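Local coordinates for uncharacterized protein (Staphylococcus aureus subsp. aureus Mu50, PDB 4QXZ), which is of unknown function, built from a beta-barrel core domain that resembles type VI secretion system proteins and a pair of helices, at residues 30-33 and 37-40; 70-75 and 114-119; 130-135 and 143-148. All blocks are in the same frame, centred on the assembly; numbering follows the deposited sequence.

Contact 1: residues 30-33 and 37-40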
loop_
_atom_site.group_PDB
_atom_site.type_symbol
_atom_site.label_atom_id
_atom_site.label_comp_id
_atom_site.label_asym_id
_atom_site.label_seq_id
_atom_site.Cartn_x
_atom_site.Cartn_y
_atom_site.Cartn_z
ATOM N N GLN A 30 11.422 1.271 11.972
ATOM C CA GLN A 30 12.495 1.318 12.956
ATOM C C GLN A 30 13.607 2.242 12.501
ATOM O O GLN A 30 13.824 2.416 11.287
ATOM C CB GLN A 30 13.089 -0.068 13.153
ATOM C CG GLN A 30 12.100 -1.165 13.500
ATOM C CD GLN A 30 12.754 -2.534 13.546
ATOM O OE1 GLN A 30 13.685 -2.809 12.789
ATOM N NE2 GLN A 30 12.274 -3.401 14.442
ATOM N N ILE A 31 14.328 2.803 13.474
ATOM C CA ILE A 31 15.525 3.616 13.215
ATOM C C ILE A 31 16.672 3.001 13.985
ATOM O O ILE A 31 16.527 2.638 15.180
ATOM C CB ILE A 31 15.352 5.075 13.651
ATOM C CG1 ILE A 31 14.089 5.664 12.990
ATOM C CG2 ILE A 31 16.591 5.903 13.285
ATOM C CD1 ILE A 31 14.033 7.176 12.963
ATOM N N VAL A 32 17.780 2.843 13.295
ATOM C CA VAL A 32 18.949 2.192 13.818
ATOM C C VAL A 32 20.121 3.130 13.900
ATOM O O VAL A 32 20.407 3.829 12.971
ATOM C CB VAL A 32 19.342 1.044 12.916
ATOM C CG1 VAL A 32 20.349 0.155 13.584
ATOM C CG2 VAL A 32 18.134 0.237 12.588
ATOM N N ASN A 33 20.776 3.158 15.034
ATOM C CA ASN A 33 21.994 3.927 15.210
ATOM C C ASN A 33 23.292 3.157 14.973
ATOM O O ASN A 33 23.282 2.040 14.585
ATOM C CB ASN A 33 21.971 4.648 16.559
ATOM C CG ASN A 33 22.323 3.768 17.707
ATOM O OD1 ASN A 33 22.589 2.616 17.547
ATOM N ND2 ASN A 33 22.304 4.315 18.870
ATOM N N ARG A 37 21.448 -0.175 17.584
ATOM C CA ARG A 37 20.366 -0.117 18.513
ATOM C C ARG A 37 19.157 0.406 17.811
ATOM O O ARG A 37 19.214 1.397 17.134
ATOM C CB ARG A 37 20.749 0.749 19.699
ATOM C CG ARG A 37 22.016 0.232 20.360
ATOM C CD ARG A 37 22.304 0.789 21.746
ATOM N NE ARG A 37 22.826 -0.246 22.646
ATOM C CZ ARG A 37 22.131 -1.282 23.115
ATOM N NH1 ARG A 37 20.869 -1.469 22.781
ATOM N NH2 ARG A 37 22.707 -2.146 23.939
ATOM N N ILE A 38 18.074 -0.333 17.962
ATOM C CA ILE A 38 16.831 -0.086 17.258
ATOM C C ILE A 38 15.939 0.751 18.135
ATOM O O ILE A 38 15.701 0.394 19.278
ATOM C CB ILE A 38 16.083 -1.403 16.952
ATOM C CG1 ILE A 38 16.846 -2.217 15.909
ATOM C CG2 ILE A 38 14.665 -1.124 16.444
ATOM C CD1 ILE A 38 16.387 -3.655 15.764
ATOM N N ILE A 39 15.428 1.849 17.599
ATOM C CA ILE A 39 14.200 2.420 18.144
ATOM C C ILE A 39 13.053 2.111 17.162
ATOM O O ILE A 39 13.116 2.494 15.987
ATOM C CB ILE A 39 14.311 3.928 18.417
ATOM C CG1 ILE A 39 15.404 4.205 19.445
ATOM C CG2 ILE A 39 12.999 4.476 18.961
ATOM C CD1 ILE A 39 15.661 5.692 19.653
ATOM N N GLU A 40 12.030 1.405 17.654
ATOM C CA GLU A 40 10.850 1.096 16.869
ATOM C C GLU A 40 9.714 2.038 17.238
ATOM O O GLU A 40 9.418 2.236 18.411
ATOM C CB GLU A 40 10.390 -0.368 17.080
ATOM C CG GLU A 40 9.079 -0.680 16.338
ATOM C CD GLU A 40 8.915 -2.122 15.885
ATOM O OE1 GLU A 40 9.823 -2.951 16.085
ATOM O OE2 GLU A 40 7.851 -2.424 15.310
#
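The side-chain amide of Gln30 and the carboxylate of Glu40 meet with their planes 75° apart. NE2 of Gln30 donates to OE1 of Glu40 over 3.0 Å, in plane at the edge of the amide but from above the carboxylate plane. CG2 of Ile38 lies over one face of the amide, 3.7 Å from Gln30 CD and almost straight above it. The Gln30 chain, extended at chi2 (174°), rises from the face of the sheet beside Ile38, and its NE2 end leans toward the Glu40 carboxylate. The same OE1 also takes part in a salt bridge with Arg28, so a cation and an amide converge on one carboxylate oxygen, which would probably stabilise its charged form.

A second amide works at the turn. Asn33 OD1 accepts from the backbone N of Arg37 at 3.0 Å, the donor standing above the amide plane, and the aliphatic start of Arg37 runs alongside it, CB being 3.4 Å from that oxygen. The backbone returns a bond, Asn33 N to Arg37 O at 3.2 Å.

Between these ends, Ile31 and Ile39 exchange two backbone hydrogen bonds, each of 2.8 Å from N to O, while Gln30 with Glu40 and Val32 with Ile38 form the flanking non-hydrogen-bonded pairs. Gln30, Val32, Ile38 and Glu40 therefore share one face, on which Ser155 of helix 142-155 touches Val32 and Ile38; Ile31 and Ile39 occupy the other. Two successive antiparallel strands joined by a short turn make a beta hairpin, here of strands 23-32 and 38-41 in the barrel domain.

Contact 2: residues 70-75 and 114-119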
loop_
_atom_site.group_PDB
_atom_site.type_symbol
_atom_site.label_atom_id
_atom_site.label_comp_id
_atom_site.label_asym_id
_atom_site.label_seq_id
_atom_site.Cartn_x
_atom_site.Cartn_y
_atom_site.Cartn_z
ATOM N N GLU A 70 9.610 16.195 18.840
ATOM C CA GLU A 70 10.896 16.920 18.947
ATOM C C GLU A 70 12.016 16.168 18.242
ATOM O O GLU A 70 12.815 16.763 17.510
ATOM C CB GLU A 70 11.322 17.180 20.403
ATOM C CG GLU A 70 10.212 17.581 21.364
ATOM C CD GLU A 70 9.398 18.771 20.896
ATOM O OE1 GLU A 70 10.003 19.716 20.337
ATOM O OE2 GLU A 70 8.157 18.756 21.103
ATOM N N THR A 71 12.079 14.859 18.475
ATOM C CA THR A 71 13.099 14.029 17.838
ATOM C C THR A 71 13.072 14.302 16.326
ATOM O O THR A 71 14.087 14.690 15.740
ATOM C CB THR A 71 12.914 12.514 18.173
ATOM O OG1 THR A 71 13.025 12.314 19.585
ATOM C CG2 THR A 71 13.981 11.656 17.514
ATOM N N PHE A 72 11.897 14.169 15.715
ATOM C CA PHE A 72 11.790 14.267 14.260
ATOM C C PHE A 72 11.925 15.683 13.724
ATOM O O PHE A 72 12.381 15.877 12.585
ATOM C CB PHE A 72 10.503 13.602 13.766
ATOM C CG PHE A 72 10.562 12.102 13.824
ATOM C CD1 PHE A 72 10.112 11.421 14.928
ATOM C CD2 PHE A 72 11.134 11.387 12.792
ATOM C CE1 PHE A 72 10.189 10.048 14.999
ATOM C CE2 PHE A 72 11.220 10.015 12.850
ATOM C CZ PHE A 72 10.747 9.340 13.960
ATOM N N LYS A 73 11.539 16.661 14.543
ATOM C CA LYS A 73 11.737 18.065 14.212
ATOM C C LYS A 73 13.229 18.341 14.163
ATOM O O LYS A 73 13.706 18.979 13.229
ATOM C CB LYS A 73 11.040 18.982 15.230
ATOM C CG LYS A 73 10.984 20.456 14.840
ATOM C CD LYS A 73 10.153 20.673 13.581
ATOM C CE LYS A 73 9.992 22.143 13.225
ATOM N NZ LYS A 73 11.297 22.752 12.854
ATOM N N GLU A 74 13.971 17.834 15.144
ATOM C CA GLU A 74 15.430 17.988 15.131
ATOM C C GLU A 74 16.101 17.227 13.979
ATOM O O GLU A 74 17.133 17.682 13.487
ATOM C CB GLU A 74 16.064 17.569 16.462
ATOM C CG GLU A 74 17.574 17.822 16.502
ATOM C CD GLU A 74 18.230 17.465 17.828
ATOM O OE1 GLU A 74 17.715 16.562 18.533
ATOM O OE2 GLU A 74 19.275 18.086 18.154
ATOM N N TYR A 75 15.554 16.075 13.573
ATOM C CA TYR A 75 16.084 15.352 12.406
ATOM C C TYR A 75 15.912 16.164 11.137
ATOM O O TYR A 75 16.797 16.196 10.277
ATOM C CB TYR A 75 15.401 13.982 12.212
ATOM C CG TYR A 75 15.777 12.917 13.229
ATOM C CD1 TYR A 75 17.042 12.901 13.820
ATOM C CD2 TYR A 75 14.877 11.920 13.586
ATOM C CE1 TYR A 75 17.401 11.938 14.731
ATOM C CE2 TYR A 75 15.236 10.937 14.490
ATOM C CZ TYR A 75 16.503 10.963 15.060
ATOM O OH TYR A 75 16.900 10.032 15.981
ATOM N N ILE A 114 4.534 12.080 9.120
ATOM C CA ILE A 114 5.886 12.357 8.670
ATOM C C ILE A 114 6.144 11.703 7.336
ATOM O O ILE A 114 5.958 10.492 7.193
ATOM C CB ILE A 114 6.937 11.828 9.662
ATOM C CG1 ILE A 114 6.580 12.237 11.090
ATOM C CG2 ILE A 114 8.315 12.351 9.292
ATOM C CD1 ILE A 114 7.372 11.499 12.133
ATOM N N VAL A 115 6.595 12.515 6.380
ATOM C CA VAL A 115 7.034 12.054 5.067
ATOM C C VAL A 115 8.561 11.991 5.064
ATOM O O VAL A 115 9.218 12.948 5.478
ATOM C CB VAL A 115 6.534 13.028 3.976
ATOM C CG1 VAL A 115 7.124 12.688 2.605
ATOM C CG2 VAL A 115 5.006 13.016 3.914
ATOM N N PHE A 116 9.128 10.873 4.612
ATOM C CA PHE A 116 10.593 10.736 4.465
ATOM C C PHE A 116 10.969 10.580 3.021
ATOM O O PHE A 116 10.248 9.938 2.278
ATOM C CB PHE A 116 11.127 9.483 5.164
ATOM C CG PHE A 116 10.764 9.386 6.611
ATOM C CD1 PHE A 116 9.493 9.017 6.990
ATOM C CD2 PHE A 116 11.700 9.647 7.585
ATOM C CE1 PHE A 116 9.161 8.928 8.319
ATOM C CE2 PHE A 116 11.385 9.566 8.913
ATOM C CZ PHE A 116 10.110 9.204 9.285
ATOM N N GLU A 117 12.132 11.113 2.649
ATOM C CA GLU A 117 12.739 10.844 1.342
ATOM C C GLU A 117 13.711 9.668 1.473
ATOM O O GLU A 117 14.706 9.766 2.171
ATOM C CB GLU A 117 13.485 12.083 0.838
ATOM C CG GLU A 117 13.983 11.975 -0.602
ATOM C CD GLU A 117 15.056 13.014 -0.946
ATOM O OE1 GLU A 117 14.797 14.226 -0.727
ATOM O OE2 GLU A 117 16.154 12.621 -1.438
ATOM N N CYS A 118 13.435 8.572 0.779
ATOM C CA CYS A 118 14.136 7.334 0.998
ATOM C C CYS A 118 14.859 6.872 -0.247
ATOM O O CYS A 118 14.387 7.098 -1.357
ATOM C CB CYS A 118 13.138 6.257 1.437
ATOM S SG CYS A 118 12.312 6.645 2.995
ATOM N N HIS A 119 16.008 6.239 -0.042
ATOM C CA HIS A 119 16.767 5.580 -1.097
ATOM C C HIS A 119 17.092 4.170 -0.615
ATOM O O HIS A 119 17.692 3.992 0.440
ATOM C CB HIS A 119 18.060 6.363 -1.387
ATOM C CG HIS A 119 17.852 7.850 -1.481
ATOM N ND1 HIS A 119 17.028 8.426 -2.428
ATOM C CD2 HIS A 119 18.343 8.873 -0.737
ATOM C CE1 HIS A 119 17.023 9.737 -2.265
ATOM N NE2 HIS A 119 17.815 10.035 -1.250
#
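Phe72 of helix 69-77 and Ile114 of strand 111-121 make a CH-pi contact: the terminal methyl CD1 of Ile114 sits over one face of the phenyl ring, 3.8 Å from its centroid and 17° off the ring normal. It is displaced toward the CG side of the ring, its nearest atom there being Phe72 CG at 3.7 Å. The isoleucine can reach so far because its CG1 branch is extended (chi2 167°), presenting a single methyl to the ring, and the two side chains cross at about a right angle.

Backbones here remain well apart, with 8.4 Å between the CA atoms of Phe72 and Ile114, and side chains alone bridge the space. All three residues that touch across the two segments are buried, and no hydrogen bond links the helix segment to the strand segment. This is a helix packed on a strand of a curled antiparallel sheet, in keeping with the beta-barrel core described for YwpF; strand 111-121 is hydrogen-bonded within that sheet through Ile114 to Ile62 and Phe116 to Leu60.

Aromatic packing supplies the other interaction. The rings of Phe72 and Phe116 stand nearly perpendicular, with Phe72 CE2 at the edge of the Phe116 ring, 3.8 Å from Phe116 CZ. Further rings extend the cluster, since Phe72 meets Tyr41 edge-to-face and Phe116 meets Phe29 with planes at about 45°.

Contact 3: residues 130-135 and 143-148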
loop_
_atom_site.group_PDB
_atom_site.type_symbol
_atom_site.label_atom_id
_atom_site.label_comp_id
_atom_site.label_asym_id
_atom_site.label_seq_id
_atom_site.Cartn_x
_atom_site.Cartn_y
_atom_site.Cartn_z
ATOM N N SER A 130 33.263 -7.559 7.825
ATOM C CA SER A 130 33.485 -6.136 7.983
ATOM C C SER A 130 33.025 -5.632 9.336
ATOM O O SER A 130 33.685 -4.790 9.943
ATOM C CB SER A 130 32.725 -5.388 6.911
ATOM O OG SER A 130 33.226 -5.767 5.656
ATOM N N LEU A 131 31.880 -6.128 9.790
ATOM C CA LEU A 131 31.367 -5.775 11.100
ATOM C C LEU A 131 32.320 -6.200 12.212
ATOM O O LEU A 131 32.577 -5.435 13.140
ATOM C CB LEU A 131 30.016 -6.436 11.318
ATOM C CG LEU A 131 29.485 -6.389 12.741
ATOM C CD1 LEU A 131 29.282 -4.970 13.225
ATOM C CD2 LEU A 131 28.183 -7.154 12.770
ATOM N N LEU A 132 32.839 -7.420 12.122
ATOM C CA LEU A 132 33.843 -7.866 13.078
ATOM C C LEU A 132 35.118 -7.015 12.998
ATOM O O LEU A 132 35.704 -6.664 14.012
ATOM C CB LEU A 132 34.194 -9.339 12.857
ATOM C CG LEU A 132 35.185 -9.946 13.863
ATOM C CD1 LEU A 132 34.684 -9.772 15.287
ATOM C CD2 LEU A 132 35.490 -11.425 13.566
ATOM N N GLU A 133 35.553 -6.705 11.792
ATOM C CA GLU A 133 36.756 -5.907 11.620
ATOM C C GLU A 133 36.615 -4.536 12.270
ATOM O O GLU A 133 37.529 -4.071 12.946
ATOM C CB GLU A 133 37.101 -5.748 10.138
ATOM C CG GLU A 133 38.418 -5.043 9.910
ATOM C CD GLU A 133 38.646 -4.735 8.460
ATOM O OE1 GLU A 133 39.354 -5.515 7.803
ATOM O OE2 GLU A 133 38.112 -3.715 7.976
ATOM N N GLN A 134 35.461 -3.899 12.082
ATOM C CA GLN A 134 35.178 -2.642 12.757
ATOM C C GLN A 134 35.218 -2.734 14.296
ATOM O O GLN A 134 35.850 -1.901 14.944
ATOM C CB GLN A 134 33.823 -2.119 12.330
ATOM C CG GLN A 134 33.534 -0.747 12.901
ATOM C CD GLN A 134 32.198 -0.234 12.462
ATOM O OE1 GLN A 134 31.967 -0.040 11.289
ATOM N NE2 GLN A 134 31.307 -0.037 13.405
ATOM N N LEU A 135 34.532 -3.723 14.867
ATOM C CA LEU A 135 34.415 -3.855 16.334
ATOM C C LEU A 135 35.770 -4.109 16.991
ATOM O O LEU A 135 36.056 -3.584 18.069
ATOM C CB LEU A 135 33.417 -4.966 16.706
ATOM C CG LEU A 135 31.957 -4.657 16.324
ATOM C CD1 LEU A 135 31.054 -5.829 16.664
ATOM C CD2 LEU A 135 31.440 -3.378 17.008
ATOM N N GLU A 143 33.151 -10.814 25.960
ATOM C CA GLU A 143 31.699 -10.738 26.070
ATOM C C GLU A 143 31.065 -9.471 25.511
ATOM O O GLU A 143 29.939 -9.526 25.040
ATOM C CB GLU A 143 31.289 -10.917 27.530
ATOM C CG GLU A 143 31.627 -12.297 28.065
ATOM C CD GLU A 143 31.017 -13.417 27.231
ATOM O OE1 GLU A 143 29.777 -13.397 27.051
ATOM O OE2 GLU A 143 31.765 -14.301 26.746
ATOM N N GLU A 144 31.758 -8.337 25.577
ATOM C CA GLU A 144 31.256 -7.099 24.959
ATOM C C GLU A 144 31.224 -7.258 23.458
ATOM O O GLU A 144 30.335 -6.722 22.793
ATOM C CB GLU A 144 32.131 -5.873 25.278
ATOM C CG GLU A 144 31.709 -5.060 26.493
ATOM C CD GLU A 144 32.255 -5.589 27.814
ATOM O OE1 GLU A 144 32.992 -6.608 27.833
ATOM O OE2 GLU A 144 31.942 -4.975 28.858
ATOM N N LEU A 145 32.232 -7.959 22.937
ATOM C CA LEU A 145 32.344 -8.216 21.502
ATOM C C LEU A 145 31.202 -9.141 20.997
ATOM O O LEU A 145 30.514 -8.784 20.054
ATOM C CB LEU A 145 33.726 -8.772 21.171
ATOM C CG LEU A 145 34.010 -9.170 19.715
ATOM C CD1 LEU A 145 33.673 -8.075 18.710
ATOM C CD2 LEU A 145 35.475 -9.566 19.571
ATOM N N LYS A 146 30.984 -10.290 21.646
ATOM C CA LYS A 146 29.830 -11.145 21.348
ATOM C C LYS A 146 28.505 -10.384 21.462
ATOM O O LYS A 146 27.569 -10.622 20.685
ATOM C CB LYS A 146 29.766 -12.347 22.290
ATOM C CG LYS A 146 30.826 -13.405 22.055
ATOM C CD LYS A 146 31.415 -13.939 23.361
ATOM C CE LYS A 146 30.749 -15.208 23.841
ATOM N NZ LYS A 146 31.515 -15.878 24.932
ATOM N N LYS A 147 28.429 -9.492 22.442
ATOM C CA LYS A 147 27.204 -8.753 22.724
ATOM C C LYS A 147 26.888 -7.825 21.565
ATOM O O LYS A 147 25.784 -7.863 21.021
ATOM C CB LYS A 147 27.338 -7.921 23.998
ATOM C CG LYS A 147 26.064 -7.160 24.338
ATOM C CD LYS A 147 26.226 -6.175 25.485
ATOM C CE LYS A 147 24.849 -5.801 26.021
ATOM N NZ LYS A 147 24.750 -4.431 26.593
ATOM N N SER A 148 27.862 -6.992 21.210
ATOM C CA SER A 148 27.709 -6.055 20.125
ATOM C C SER A 148 27.537 -6.770 18.775
ATOM O O SER A 148 26.706 -6.396 17.974
ATOM C CB SER A 148 28.909 -5.112 20.072
ATOM O OG SER A 148 28.797 -4.104 21.052
#
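Leu145 carries its CG anti to the backbone N (chi1 177°), which swings the side chain across the gap toward helix 127-137, and from there its CD1 methyl reaches two leucines of that helix. Leu135 answers with the other choice, its CG anti to the carbonyl carbon (chi1 -67°), and an extended second torsion carries CD1 onward to Ser148. One branch of Leu145 therefore does the touching for its side chain, while Leu135 contributes two separate points along its length.

The closest approach is 3.7 Å, from Leu145 CD1 to Leu135 CB, so the methyl rests near the root of the opposing side chain; it is also 4.0 Å from Leu135 CD1. These two leucines cross at a slant. Leu132, one helical turn before Leu135 on the same flank, brings its own CD1 to 4.0 Å from Leu145 CD1, and here the side chains meet at about a right angle. Leu145 CD1 thus fits into the angle between Leu132 and Leu135. Farther along helix 142-155, the CB of Ser148 lies 4.1 Å from Leu135 CD1, a contact of carbon with carbon that does not involve the hydroxyl.

No hydrogen bond or salt bridge crosses between the segments, so dispersion and the burial of apolar surface hold them. The axes of the segments stay 10.9 Å apart, a wide spacing spanned by leucine side chains, and only 181 Å² is buried in all. Other residues extend the interface: Leu131 touches Phe149, Met152 and Met153, and Leu135 touches Met152, all on helix 142-155. Running in roughly opposite directions, at 141°, and joined by a short connection, the segments belong to an antiparallel helical hairpin, the two-helix pair that accompanies the barrel of YwpF.

Contacts 1 and 2 belong to the barrel domain and contact 3 to the helix pair, so together they sample both parts of the architecture. Contact 1 lies between the others in space, its centre 14 Å from that of contact 2 and 18 Å from that of contact 3. Toward contact 2 it is joined by packing, with Ile31 CD1 4.0 Å from Phe72 CE2. Toward contact 3 the link is different in kind: Arg37 NH2 comes within 4.1 Å of Lys147 NZ, two like charges. Contacts 2 and 3 do not touch, their nearest atoms being about 18 Å apart, although strand 111-121 and helix 127-137 are consecutive in the chain.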